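Local coordinates for protein amine oxidase (Emericella nidulans, PDB 3PGB) that probably oxidises primary amines to aldehydes, using a copper ion and a topaquinone cofactor made from one of its own tyrosines, at residues A[291-294]-A[298-301]; A[205-210]-A[238-243]; A[164-167]-A[171-174]; A[133-138]-A[660-665]; A[365-370]-A[376-381]. One frame throughout, in Å; residues are numbered along the deposited sequence.

In the fold
The five contacts are spread widely through the subunit, interactions 1 and 5 on opposite sides of its centre, about 60 Å apart between centres. Interactions 1 and 2, with centres about 16 Å apart, share helix 200-207. Asp205 of interaction 2 forms a salt bridge with Lys301 of interaction 1 and probably hydrogen-bonds Tyr294. Interactions 3 and 4, about 12 Å apart between centres, lie where the sheet containing strand 131-138 meets the catalytic domain, and touch through Leu165 and His133. Interaction 5 is a hairpin within that domain. In sequence, the long loop closed by interaction 4 encloses the other four, so residues 133-138 and 660-665 tie early chain to late.

Interaction 1: residues A[291-294]-A[298-301]; sequences RKAY and GFVK
Tyr294 and Phe299 cross at about a right angle, their ring planes 57° apart and their centroids 5.1 Å from each other, an oblique pairing that is neither a stack nor edge-to-face. The touching atoms are Tyr294 CD2 and Phe299 CE2. The backbone of the helix takes part as well: Tyr294 CA stands over the middle of the Phe299 ring, 3.6 Å from its centroid and almost on the ring normal, a CH-pi contact. Ala293 CB also reaches Phe299 CE1, at 4.2 Å. In Phe299, CG is anti to the backbone N (chi1 -174°), which swings the ring back onto the residues the chain has just left.

Farther out, Lys301 lies across the phenol end of Tyr294, also at roughly a right angle. The extended chain puts Lys301 CE 3.7 Å from Tyr294 OH, so the contact here is through methylenes. The polar ends turn to a common partner: Asp205 OD2 probably hydrogen-bonds Tyr294 OH and forms a salt bridge with Lys301 NZ.

The chain thus doubles back after helix 287-294, and the fold-back packs on two neighbouring elements. Tyr294 and Lys301 rest on Leu206 of helix 200-207, while Ala293 and Phe299 touch Tyr284 of strand 282-284.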
# COMPACT_ATOMS: atom_id res chain seq x y z
N ARG A 291 -51.90 -3.11 -6.65
CA ARG A 291 -52.69 -1.97 -7.12
C ARG A 291 -53.71 -1.52 -6.07
O ARG A 291 -53.87 -0.32 -5.84
CB ARG A 291 -53.41 -2.29 -8.43
CG ARG A 291 -52.49 -2.47 -9.63
CD ARG A 291 -53.24 -2.40 -10.96
NE ARG A 291 -53.26 -1.03 -11.47
CZ ARG A 291 -54.24 -0.14 -11.27
NH1 ARG A 291 -55.34 -0.46 -10.58
NH2 ARG A 291 -54.12 1.07 -11.78
N LYS A 292 -54.40 -2.48 -5.45
CA LYS A 292 -55.37 -2.18 -4.39
C LYS A 292 -54.69 -1.54 -3.19
O LYS A 292 -55.21 -0.60 -2.60
CB LYS A 292 -56.14 -3.44 -3.96
N ALA A 293 -53.51 -2.06 -2.83
CA ALA A 293 -52.75 -1.53 -1.71
C ALA A 293 -52.24 -0.12 -1.99
O ALA A 293 -52.37 0.76 -1.14
CB ALA A 293 -51.59 -2.45 -1.37
N TYR A 294 -51.68 0.09 -3.18
CA TYR A 294 -51.12 1.39 -3.56
C TYR A 294 -52.13 2.52 -3.38
O TYR A 294 -51.88 3.48 -2.63
CB TYR A 294 -50.62 1.38 -5.01
CG TYR A 294 -49.91 2.66 -5.40
CD1 TYR A 294 -50.57 3.67 -6.08
CD2 TYR A 294 -48.58 2.87 -5.04
CE1 TYR A 294 -49.92 4.85 -6.42
CE2 TYR A 294 -47.92 4.04 -5.37
CZ TYR A 294 -48.59 5.02 -6.06
OH TYR A 294 -47.94 6.19 -6.39
N GLY A 298 -53.60 5.93 3.25
CA GLY A 298 -52.55 5.60 4.21
C GLY A 298 -51.31 4.93 3.63
O GLY A 298 -50.32 4.71 4.34
N PHE A 299 -51.34 4.62 2.33
CA PHE A 299 -50.23 3.95 1.68
C PHE A 299 -49.01 4.86 1.59
O PHE A 299 -49.10 6.00 1.14
CB PHE A 299 -50.63 3.49 0.28
CG PHE A 299 -49.58 2.66 -0.41
CD1 PHE A 299 -49.56 1.28 -0.24
CD2 PHE A 299 -48.64 3.25 -1.22
CE1 PHE A 299 -48.60 0.51 -0.88
CE2 PHE A 299 -47.68 2.49 -1.85
CZ PHE A 299 -47.66 1.12 -1.69
N VAL A 300 -47.86 4.33 2.00
CA VAL A 300 -46.62 5.10 2.04
C VAL A 300 -45.96 5.12 0.67
O VAL A 300 -45.57 4.08 0.14
CB VAL A 300 -45.65 4.53 3.09
CG1 VAL A 300 -44.30 5.23 3.01
CG2 VAL A 300 -46.24 4.68 4.49
N LYS A 301 -45.85 6.32 0.10
CA LYS A 301 -45.21 6.53 -1.19
C LYS A 301 -43.86 7.16 -0.92
O LYS A 301 -43.79 8.18 -0.24
CB LYS A 301 -46.06 7.45 -2.06
CG LYS A 301 -47.44 6.90 -2.36
CD LYS A 301 -48.31 7.91 -3.12
CE LYS A 301 -49.69 7.34 -3.40
NZ LYS A 301 -50.63 8.32 -4.02

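Interaction 2: residues A[205-210]-A[238-243]; sequences DLWNGT and DMFWNM. With NAG (2-acetamido-2-deoxy-beta-D-glucopyranose), chain G.
Trp207 and Phe240 meet without stacking: the far corner of the indole rests on a methylene. Trp207 CH2 and Phe240 CB are 3.9 Å apart, and CZ3 is equally near the same carbon. The six-membered ring of Trp207 and the phenyl ring of Phe240 are tilted 40° to each other with centroids 5.8 Å apart, so they meet obliquely. A chi1 of -36° keeps the indole of Trp207 on the side of its own backbone N and pointed at the strand, and Leu206 CB lies over one face of that indole, toward the rim.

Beside this apolar touch runs a solvent-mediated link. Trp207 O accepts from a water at 3.0 Å, and that water accepts in turn from Asn242 ND2 at 3.1 Å. A second water lies 2.8 Å from Asn242 OD1, but its bonding is not settled, and its link to Trp207 O is long and weak. Asn242 ND2 also donates to Asn305 O. Past the helix end, the chain reaches a sugar: NAG N2 donates to Thr210 OG1 over 2.9 Å. This bond joins Thr210 to a glycan of the protein itself, not to a ligand in a binding pocket.

The contact seats the C-terminal end of helix 200-207 on strand 235-242 of a five-stranded antiparallel sheet. Trp207 also touches Leu219 of strand 219-223 and Leu256 of strand 255-263, the two neighbours of that strand, while Pro304 from a loop packs against both Trp207 and Asn242.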
# COMPACT_ATOMS: atom_id res chain seq x y z
N ASP A 205 -47.52 8.25 -10.80
CA ASP A 205 -47.83 8.86 -9.51
C ASP A 205 -46.63 8.84 -8.56
O ASP A 205 -46.48 9.71 -7.71
CB ASP A 205 -49.01 8.13 -8.86
CG ASP A 205 -49.60 8.90 -7.70
OD1 ASP A 205 -50.00 10.06 -7.91
OD2 ASP A 205 -49.66 8.35 -6.58
N LEU A 206 -45.77 7.84 -8.73
CA LEU A 206 -44.68 7.59 -7.80
C LEU A 206 -43.50 8.48 -8.17
O LEU A 206 -42.89 9.09 -7.29
CB LEU A 206 -44.30 6.10 -7.84
CG LEU A 206 -43.99 5.33 -6.56
CD1 LEU A 206 -44.83 5.78 -5.37
CD2 LEU A 206 -44.23 3.84 -6.82
N TRP A 207 -43.19 8.55 -9.47
CA TRP A 207 -41.98 9.23 -9.95
C TRP A 207 -42.16 10.07 -11.24
O TRP A 207 -41.16 10.42 -11.87
CB TRP A 207 -40.89 8.20 -10.22
CG TRP A 207 -40.83 7.05 -9.27
CD1 TRP A 207 -40.55 7.09 -7.93
CD2 TRP A 207 -41.02 5.67 -9.60
NE1 TRP A 207 -40.57 5.83 -7.41
CE2 TRP A 207 -40.85 4.94 -8.41
CE3 TRP A 207 -41.32 4.99 -10.78
CZ2 TRP A 207 -40.98 3.54 -8.37
CZ3 TRP A 207 -41.44 3.60 -10.74
CH2 TRP A 207 -41.27 2.90 -9.54
N ASN A 208 -43.40 10.39 -11.61
CA ASN A 208 -43.69 11.10 -12.87
C ASN A 208 -43.02 10.43 -14.08
O ASN A 208 -42.50 11.12 -14.95
CB ASN A 208 -43.30 12.59 -12.80
CG ASN A 208 -44.15 13.38 -11.81
OD1 ASN A 208 -45.26 12.98 -11.45
ND2 ASN A 208 -43.63 14.52 -11.37
N GLY A 209 -43.05 9.10 -14.13
CA GLY A 209 -42.37 8.36 -15.19
C GLY A 209 -43.07 7.11 -15.69
O GLY A 209 -44.01 6.62 -15.07
N THR A 210 -42.62 6.61 -16.84
CA THR A 210 -43.12 5.36 -17.40
C THR A 210 -41.99 4.61 -18.10
O THR A 210 -41.06 5.22 -18.64
CB THR A 210 -44.24 5.59 -18.44
OG1 THR A 210 -43.81 6.54 -19.42
CG2 THR A 210 -45.52 6.10 -17.79
N ASP A 238 -36.46 -7.90 -10.92
CA ASP A 238 -36.14 -6.65 -11.61
C ASP A 238 -36.64 -5.44 -10.83
O ASP A 238 -37.52 -5.54 -9.98
CB ASP A 238 -36.75 -6.64 -13.01
CG ASP A 238 -36.19 -7.73 -13.89
OD1 ASP A 238 -35.01 -7.63 -14.28
OD2 ASP A 238 -36.93 -8.69 -14.19
N MET A 239 -36.06 -4.29 -11.15
CA MET A 239 -36.34 -3.04 -10.46
C MET A 239 -36.51 -1.92 -11.47
O MET A 239 -35.91 -1.96 -12.55
CB MET A 239 -35.18 -2.72 -9.53
CG MET A 239 -35.43 -1.64 -8.50
SD MET A 239 -33.86 -1.14 -7.76
CE MET A 239 -34.43 -0.35 -6.28
N PHE A 240 -37.32 -0.92 -11.14
CA PHE A 240 -37.37 0.30 -11.93
C PHE A 240 -36.20 1.21 -11.55
O PHE A 240 -35.85 1.32 -10.38
CB PHE A 240 -38.71 1.02 -11.74
CG PHE A 240 -39.86 0.34 -12.43
CD1 PHE A 240 -40.31 0.80 -13.66
CD2 PHE A 240 -40.50 -0.75 -11.85
CE1 PHE A 240 -41.37 0.18 -14.31
CE2 PHE A 240 -41.55 -1.38 -12.49
CZ PHE A 240 -42.00 -0.91 -13.71
N TRP A 241 -35.59 1.85 -12.56
CA TRP A 241 -34.57 2.88 -12.33
C TRP A 241 -34.98 4.16 -13.04
O TRP A 241 -35.68 4.11 -14.05
CB TRP A 241 -33.21 2.45 -12.89
CG TRP A 241 -32.71 1.15 -12.38
CD1 TRP A 241 -33.17 -0.09 -12.71
CD2 TRP A 241 -31.61 0.95 -11.49
NE1 TRP A 241 -32.44 -1.06 -12.06
CE2 TRP A 241 -31.47 -0.45 -11.31
CE3 TRP A 241 -30.74 1.81 -10.81
CZ2 TRP A 241 -30.49 -0.99 -10.48
CZ3 TRP A 241 -29.76 1.26 -9.99
CH2 TRP A 241 -29.65 -0.12 -9.83
N ASN A 242 -34.54 5.30 -12.51
CA ASN A 242 -34.65 6.58 -13.24
C ASN A 242 -33.54 6.69 -14.28
O ASN A 242 -32.44 6.20 -14.07
CB ASN A 242 -34.58 7.78 -12.28
CG ASN A 242 -35.90 8.55 -12.21
OD1 ASN A 242 -36.69 8.55 -13.15
ND2 ASN A 242 -36.12 9.23 -11.08
N MET A 243 -33.85 7.33 -15.39
CA MET A 243 -32.88 7.52 -16.46
C MET A 243 -32.03 8.76 -16.18
O MET A 243 -32.50 9.74 -15.59
CB MET A 243 -33.58 7.63 -17.82
CG MET A 243 -34.03 6.28 -18.37
SD MET A 243 -34.71 6.32 -20.04
CE MET A 243 -33.24 6.72 -21.01
C1 NAG G . -45.79 8.05 -23.07
C2 NAG G . -46.27 8.66 -21.75
C3 NAG G . -47.42 7.83 -21.17
C4 NAG G . -48.52 7.59 -22.21
C5 NAG G . -47.92 7.14 -23.56
C6 NAG G . -48.99 7.02 -24.66
C7 NAG G . -44.91 9.81 -20.03
C8 NAG G . -43.72 9.70 -19.11
N2 NAG G . -45.16 8.74 -20.81
O3 NAG G . -47.95 8.49 -20.04
O4 NAG G . -49.43 6.61 -21.73
O5 NAG G . -46.88 8.02 -23.98
O6 NAG G . -49.65 8.25 -24.89
O7 NAG G . -45.58 10.84 -20.01
O HOH W 1 -38.40 11.34 -11.13
O HOH W 2 -39.07 9.36 -14.44

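Interaction 3: residues A[164-167]-A[171-174]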
# COMPACT_ATOMS: atom_id res chain seq x y z
N PRO A 164 -15.59 -30.24 -30.78
CA PRO A 164 -15.87 -29.78 -29.42
C PRO A 164 -14.59 -29.62 -28.60
O PRO A 164 -13.63 -30.36 -28.80
CB PRO A 164 -16.74 -30.90 -28.84
CG PRO A 164 -17.38 -31.53 -30.03
CD PRO A 164 -16.35 -31.47 -31.10
N LEU A 165 -14.58 -28.64 -27.70
CA LEU A 165 -13.46 -28.39 -26.80
C LEU A 165 -13.91 -28.62 -25.37
O LEU A 165 -14.71 -27.84 -24.85
CB LEU A 165 -12.96 -26.94 -26.97
CG LEU A 165 -11.81 -26.48 -26.07
CD1 LEU A 165 -10.57 -27.32 -26.32
CD2 LEU A 165 -11.49 -25.01 -26.27
N GLU A 166 -13.43 -29.68 -24.73
CA GLU A 166 -13.70 -29.89 -23.31
C GLU A 166 -12.45 -30.15 -22.47
O GLU A 166 -12.55 -30.44 -21.28
CB GLU A 166 -14.74 -31.00 -23.10
CG GLU A 166 -14.24 -32.42 -23.33
CD GLU A 166 -15.22 -33.48 -22.82
OE1 GLU A 166 -14.75 -34.61 -22.54
OE2 GLU A 166 -16.44 -33.19 -22.70
N PHE A 167 -11.27 -30.02 -23.08
CA PHE A 167 -10.01 -30.28 -22.38
C PHE A 167 -9.78 -29.30 -21.23
O PHE A 167 -9.51 -29.73 -20.11
CB PHE A 167 -8.84 -30.25 -23.39
CG PHE A 167 -7.52 -30.68 -22.81
CD1 PHE A 167 -6.48 -29.76 -22.64
CD2 PHE A 167 -7.30 -32.01 -22.45
CE1 PHE A 167 -5.24 -30.16 -22.12
CE2 PHE A 167 -6.06 -32.41 -21.92
CZ PHE A 167 -5.03 -31.49 -21.76
N ARG A 171 -16.14 -29.24 -16.13
CA ARG A 171 -17.35 -29.82 -16.70
C ARG A 171 -17.01 -30.49 -18.03
O ARG A 171 -16.36 -29.90 -18.89
CB ARG A 171 -18.41 -28.74 -16.91
CG ARG A 171 -19.60 -29.15 -17.77
CD ARG A 171 -20.80 -28.23 -17.50
NE ARG A 171 -21.88 -28.41 -18.47
CZ ARG A 171 -23.11 -27.92 -18.32
NH1 ARG A 171 -23.45 -27.22 -17.25
NH2 ARG A 171 -24.03 -28.14 -19.26
N LYS A 172 -17.43 -31.74 -18.18
CA LYS A 172 -17.15 -32.50 -19.40
C LYS A 172 -18.44 -32.73 -20.18
O LYS A 172 -19.08 -33.78 -20.07
CB LYS A 172 -16.45 -33.82 -19.05
CG LYS A 172 -15.14 -33.65 -18.27
CD LYS A 172 -14.08 -32.92 -19.07
CE LYS A 172 -12.74 -32.91 -18.32
NZ LYS A 172 -11.76 -31.93 -18.89
N THR A 173 -18.81 -31.73 -20.98
CA THR A 173 -20.08 -31.71 -21.71
C THR A 173 -19.86 -31.22 -23.15
O THR A 173 -20.64 -30.44 -23.70
CB THR A 173 -21.12 -30.89 -20.89
OG1 THR A 173 -21.80 -31.77 -19.99
CG2 THR A 173 -22.16 -30.22 -21.76
N GLN A 174 -18.78 -31.70 -23.77
CA GLN A 174 -18.40 -31.33 -25.14
C GLN A 174 -18.35 -29.81 -25.37
O GLN A 174 -18.66 -29.33 -26.47
CB GLN A 174 -19.34 -32.01 -26.16
CG GLN A 174 -19.28 -33.55 -26.15
CD GLN A 174 -20.32 -34.21 -27.08
OE1 GLN A 174 -21.33 -33.59 -27.46
NE2 GLN A 174 -20.09 -35.47 -27.43
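Glu166 reaches across to Lys172 and Gln174 from the other arm of the loop. Its CB lies 4.2 Å from Gln174 N. From there CG is placed between the backbone N and the carbonyl carbon (chi1 74°), and the rest of the chain runs extended, crossing Lys172 at about a right angle. Glu166 CD comes 4.0 Å from both CB and CD of Lys172. Of the two oxygens, OE1 stays beside the Lys172 methylenes, whereas Glu166 OE2 accepts a hydrogen bond from Gln174 N at 3.0 Å, met on its anti side and 18° out of the carboxylate plane. Thr173 N is also near OE2, but its angle is too poor for a bond.

The lysine's ammonium passes the carboxylate by. Its chain bends at chi2 (-64°), and Lys172 NZ bonds Tyr169 O inside the loop and also Glu166 O, 2.9 Å away. At the other end Pro164 CB packs on Gln174 CB at 3.9 Å.

Opposite charges thus sit close without pairing, Glu166 OE1 and Lys172 NZ being 5.4 Å apart. Glu166 OE2 and Lys172 NZ both bond backbone groups of this surface loop between strands 161-164 and 176-178, and the mutual attraction of the two charges would probably add only a diffuse pull.

Interaction 4: residues A[133-138]-A[660-665]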
# COMPACT_ATOMS: atom_id res chain seq x y z
N HIS A 133 -9.87 -20.77 -30.99
CA HIS A 133 -10.94 -21.10 -30.07
C HIS A 133 -12.16 -20.31 -30.54
O HIS A 133 -12.10 -19.09 -30.70
CB HIS A 133 -10.55 -20.74 -28.63
CG HIS A 133 -11.68 -20.82 -27.65
ND1 HIS A 133 -11.85 -19.90 -26.64
CD2 HIS A 133 -12.70 -21.70 -27.54
CE1 HIS A 133 -12.93 -20.21 -25.95
NE2 HIS A 133 -13.46 -21.30 -26.46
N VAL A 134 -13.26 -21.02 -30.79
CA VAL A 134 -14.49 -20.37 -31.25
C VAL A 134 -15.63 -20.69 -30.29
O VAL A 134 -15.70 -21.79 -29.74
CB VAL A 134 -14.85 -20.80 -32.68
CG1 VAL A 134 -16.21 -20.23 -33.09
CG2 VAL A 134 -13.78 -20.35 -33.66
N ARG A 135 -16.49 -19.70 -30.07
CA ARG A 135 -17.71 -19.86 -29.28
C ARG A 135 -18.92 -19.55 -30.12
O ARG A 135 -18.99 -18.51 -30.78
CB ARG A 135 -17.72 -18.92 -28.08
CG ARG A 135 -16.81 -19.33 -26.97
CD ARG A 135 -17.33 -18.90 -25.61
NE ARG A 135 -16.26 -18.33 -24.81
CZ ARG A 135 -16.07 -17.03 -24.57
NH1 ARG A 135 -16.91 -16.11 -25.05
NH2 ARG A 135 -15.03 -16.66 -23.84
N LEU A 136 -19.90 -20.45 -30.08
CA LEU A 136 -21.13 -20.28 -30.83
C LEU A 136 -22.28 -20.06 -29.87
O LEU A 136 -22.38 -20.73 -28.85
CB LEU A 136 -21.38 -21.52 -31.70
CG LEU A 136 -20.25 -21.90 -32.65
CD1 LEU A 136 -20.47 -23.29 -33.25
CD2 LEU A 136 -20.10 -20.85 -33.74
N ASN A 137 -23.14 -19.09 -30.20
CA ASN A 137 -24.39 -18.90 -29.48
C ASN A 137 -25.48 -19.56 -30.30
O ASN A 137 -25.94 -19.00 -31.30
CB ASN A 137 -24.67 -17.41 -29.28
CG ASN A 137 -25.80 -17.15 -28.28
OD1 ASN A 137 -26.43 -18.08 -27.77
ND2 ASN A 137 -26.05 -15.88 -28.00
N ASN A 138 -25.86 -20.77 -29.91
CA ASN A 138 -26.89 -21.52 -30.63
C ASN A 138 -28.28 -21.24 -30.07
O ASN A 138 -28.64 -21.77 -29.03
CB ASN A 138 -26.60 -23.02 -30.54
CG ASN A 138 -25.40 -23.42 -31.36
OD1 ASN A 138 -25.34 -23.13 -32.55
ND2 ASN A 138 -24.45 -24.09 -30.73
N HIS A 660 -14.63 -19.50 -16.15
CA HIS A 660 -15.16 -19.52 -17.49
C HIS A 660 -16.23 -18.43 -17.55
O HIS A 660 -16.97 -18.25 -16.58
CB HIS A 660 -15.78 -20.87 -17.79
CG HIS A 660 -16.20 -21.05 -19.21
ND1 HIS A 660 -17.34 -20.47 -19.73
CD2 HIS A 660 -15.65 -21.77 -20.21
CE1 HIS A 660 -17.46 -20.82 -21.00
NE2 HIS A 660 -16.45 -21.60 -21.32
N PRO A 661 -16.32 -17.70 -18.69
CA PRO A 661 -17.26 -16.59 -18.80
C PRO A 661 -18.72 -16.94 -18.52
O PRO A 661 -19.45 -16.10 -17.98
CB PRO A 661 -17.12 -16.15 -20.26
CG PRO A 661 -15.78 -16.57 -20.64
CD PRO A 661 -15.51 -17.84 -19.91
N TYR A 662 -19.13 -18.15 -18.88
CA TYR A 662 -20.52 -18.57 -18.72
C TYR A 662 -20.75 -19.47 -17.51
O TYR A 662 -21.71 -20.26 -17.50
CB TYR A 662 -21.03 -19.28 -20.00
CG TYR A 662 -20.77 -18.52 -21.28
CD1 TYR A 662 -20.99 -17.15 -21.37
CD2 TYR A 662 -20.34 -19.19 -22.42
CE1 TYR A 662 -20.75 -16.46 -22.55
CE2 TYR A 662 -20.10 -18.50 -23.60
CZ TYR A 662 -20.30 -17.14 -23.66
OH TYR A 662 -20.07 -16.47 -24.84
N ASN A 663 -19.88 -19.38 -16.50
CA ASN A 663 -20.18 -20.01 -15.20
C ASN A 663 -21.53 -19.50 -14.68
O ASN A 663 -22.30 -20.25 -14.08
CB ASN A 663 -19.07 -19.73 -14.16
CG ASN A 663 -17.84 -20.64 -14.31
OD1 ASN A 663 -17.74 -21.47 -15.21
ND2 ASN A 663 -16.88 -20.47 -13.40
N SER A 664 -21.83 -18.23 -14.93
CA SER A 664 -23.10 -17.60 -14.54
C SER A 664 -24.34 -18.23 -15.19
O SER A 664 -25.45 -18.01 -14.72
CB SER A 664 -23.06 -16.13 -14.93
OG SER A 664 -22.94 -15.99 -16.34
N GLN A 665 -24.15 -18.96 -16.29
CA GLN A 665 -25.27 -19.54 -17.01
C GLN A 665 -25.77 -20.83 -16.36
O GLN A 665 -26.91 -21.23 -16.58
CB GLN A 665 -24.89 -19.80 -18.48
CG GLN A 665 -24.44 -18.55 -19.23
CD GLN A 665 -25.46 -17.43 -19.16
OE1 GLN A 665 -26.40 -17.37 -19.97
NE2 GLN A 665 -25.28 -16.51 -18.20
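Arg135 starts out from its strand on the side of its own backbone N (chi1 -75°) and then bends at chi3 (-136°), which lays CD against the ring of Tyr662 and carries the guanidinium up to Pro661. CD of Arg135 comes 3.4 Å from Tyr662 CE2. Farther along, Arg135 NH1 gives Tyr662 OH a bent, weak hydrogen bond of 3.2 Å. The guanidinium and phenol planes are steeply inclined, 72° apart, so this is no stacked cation-pi pair. Pro661 CB lies over one face of the guanidinium, while Pro661 CG is the nearest atom, 3.3 Å from Arg135 NH2. The stronger partner of that nitrogen is Asp361, which takes it in a salt bridge and also touches Pro661.

The 660-665 loop has bonds of its own. His660 to Asn663 form a type I beta turn, closed by Asn663 N on His660 O. His660 ND1 accepts Tyr662 N at 3.1 Å, close to the plane of the imidazole, while His660 NE2 binds Asp148 and so reaches over to strand 145-152. The Tyr662 ring is also stacked with Phe146 of that strand.

In the copper amine oxidase fold this is probably a buried interdomain contact: an arginine from a small antiparallel sheet reaches a turn of the large catalytic beta domain.

Interaction 5: residues A[365-370]-A[376-381]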
# COMPACT_ATOMS: atom_id res chain seq x y z
N SER A 365 -2.69 -9.94 -20.21
CA SER A 365 -2.00 -11.07 -19.59
C SER A 365 -0.52 -10.99 -19.94
O SER A 365 -0.17 -10.45 -21.00
CB SER A 365 -2.61 -12.36 -20.10
OG SER A 365 -2.24 -13.45 -19.29
N LEU A 366 0.33 -11.50 -19.06
CA LEU A 366 1.78 -11.53 -19.29
C LEU A 366 2.29 -12.96 -19.34
O LEU A 366 1.85 -13.81 -18.56
CB LEU A 366 2.53 -10.77 -18.19
CG LEU A 366 2.44 -9.24 -18.20
CD1 LEU A 366 1.02 -8.77 -17.96
CD2 LEU A 366 3.38 -8.65 -17.15
N PHE A 367 3.22 -13.24 -20.25
CA PHE A 367 3.81 -14.56 -20.39
C PHE A 367 5.34 -14.50 -20.42
O PHE A 367 5.92 -13.51 -20.83
CB PHE A 367 3.33 -15.23 -21.68
CG PHE A 367 1.91 -15.72 -21.61
CD1 PHE A 367 0.86 -14.91 -21.99
CD2 PHE A 367 1.64 -17.01 -21.17
CE1 PHE A 367 -0.45 -15.37 -21.92
CE2 PHE A 367 0.33 -17.48 -21.10
CZ PHE A 367 -0.71 -16.66 -21.48
N ASP A 368 5.96 -15.58 -19.98
CA ASP A 368 7.41 -15.72 -20.01
C ASP A 368 8.11 -14.51 -19.40
O ASP A 368 9.03 -13.95 -20.00
CB ASP A 368 7.88 -15.98 -21.45
CG ASP A 368 9.31 -16.52 -21.53
OD1 ASP A 368 9.91 -16.40 -22.62
OD2 ASP A 368 9.84 -17.07 -20.53
N ILE A 369 7.67 -14.10 -18.21
CA ILE A 369 8.31 -13.02 -17.48
C ILE A 369 9.67 -13.53 -16.99
O ILE A 369 9.71 -14.45 -16.18
CB ILE A 369 7.45 -12.53 -16.26
CG1 ILE A 369 6.11 -11.96 -16.74
CG2 ILE A 369 8.20 -11.49 -15.45
CD1 ILE A 369 5.21 -11.47 -15.64
N LYS A 370 10.75 -12.94 -17.48
CA LYS A 370 12.11 -13.35 -17.08
C LYS A 370 12.82 -12.24 -16.30
O LYS A 370 12.51 -11.07 -16.47
CB LYS A 370 12.96 -13.74 -18.30
CG LYS A 370 12.33 -14.83 -19.20
CD LYS A 370 13.16 -15.16 -20.44
CE LYS A 370 14.44 -15.90 -20.07
NZ LYS A 370 15.31 -16.23 -21.25
N VAL A 376 10.92 -16.40 -14.14
CA VAL A 376 10.34 -16.48 -12.80
C VAL A 376 8.84 -16.78 -12.85
O VAL A 376 8.31 -17.42 -11.95
CB VAL A 376 10.60 -15.20 -11.96
CG1 VAL A 376 11.94 -14.58 -12.35
CG2 VAL A 376 9.47 -14.21 -12.11
N LEU A 377 8.16 -16.34 -13.91
CA LEU A 377 6.74 -16.62 -14.12
C LEU A 377 6.47 -16.96 -15.59
O LEU A 377 6.77 -16.17 -16.48
CB LEU A 377 5.90 -15.40 -13.73
CG LEU A 377 5.83 -15.02 -12.24
CD1 LEU A 377 5.89 -13.52 -12.05
CD2 LEU A 377 4.57 -15.59 -11.60
N TYR A 378 5.92 -18.14 -15.83
CA TYR A 378 5.48 -18.52 -17.17
C TYR A 378 4.28 -17.68 -17.59
O TYR A 378 4.15 -17.32 -18.76
CB TYR A 378 5.14 -20.02 -17.26
CG TYR A 378 4.48 -20.41 -18.57
CD1 TYR A 378 5.24 -20.59 -19.73
CD2 TYR A 378 3.11 -20.58 -18.66
CE1 TYR A 378 4.64 -20.93 -20.93
CE2 TYR A 378 2.50 -20.92 -19.86
CZ TYR A 378 3.27 -21.09 -20.99
OH TYR A 378 2.66 -21.43 -22.18
N GLU A 379 3.40 -17.39 -16.64
CA GLU A 379 2.14 -16.71 -16.91
C GLU A 379 1.66 -15.93 -15.68
O GLU A 379 1.71 -16.43 -14.56
CB GLU A 379 1.08 -17.74 -17.32
CG GLU A 379 -0.28 -17.12 -17.68
CD GLU A 379 -1.37 -18.15 -17.94
OE1 GLU A 379 -2.46 -17.74 -18.38
OE2 GLU A 379 -1.16 -19.37 -17.68
N LEU A 380 1.21 -14.69 -15.92
CA LEU A 380 0.60 -13.83 -14.90
C LEU A 380 -0.57 -13.10 -15.56
O LEU A 380 -0.39 -12.46 -16.59
CB LEU A 380 1.63 -12.83 -14.37
CG LEU A 380 1.25 -11.87 -13.23
CD1 LEU A 380 0.74 -12.59 -12.00
CD2 LEU A 380 2.45 -10.99 -12.87
N GLY A 381 -1.76 -13.20 -14.99
CA GLY A 381 -2.91 -12.55 -15.62
C GLY A 381 -4.22 -12.62 -14.86
O GLY A 381 -4.45 -13.54 -14.10
O HOH W 3 -3.96 -15.47 -18.03
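Phe367 lies side by side with Glu379, its CE2 3.5 Å from Glu379 CG and the carboxylate only 19° from the plane of the ring. The same ring turns an edge to the face of Tyr378, an offset edge-to-face pair with planes at 83°, where Phe367 CD2 and Tyr378 CE2 are 4.2 Å apart. On the other face of the hairpin Ile369 CD1 reaches Leu380 CD2 at 3.9 Å, and Leu366 and Leu377 complete the apolar row.

Behind these side chains stands an antiparallel beta hairpin of the catalytic domain, strands 363-371 and 374-389. Leu366 and Leu380 form a hydrogen-bonded pair, with Leu366 N to Leu380 O at 2.7 Å nearly straight. Near the turn, Ile369 O accepts both Val376 N (3.1 Å) and, weakly, Leu377 N. Between them Asp368 N gives its hydrogen to Tyr378 O at 2.8 Å, from above the carbonyl plane, where both strands turn a corner.

Further out, a water donates to Glu379 OE1 and bonds Ser365 OG, while Lys539 holds Glu379 OE2 in a salt bridge. Trp68 stacks on Phe367 and is hydrogen-bonded with Tyr378 OH. Leu377 touches Phe542 and Tyr378 touches Asp541, both ligands of a calcium ion.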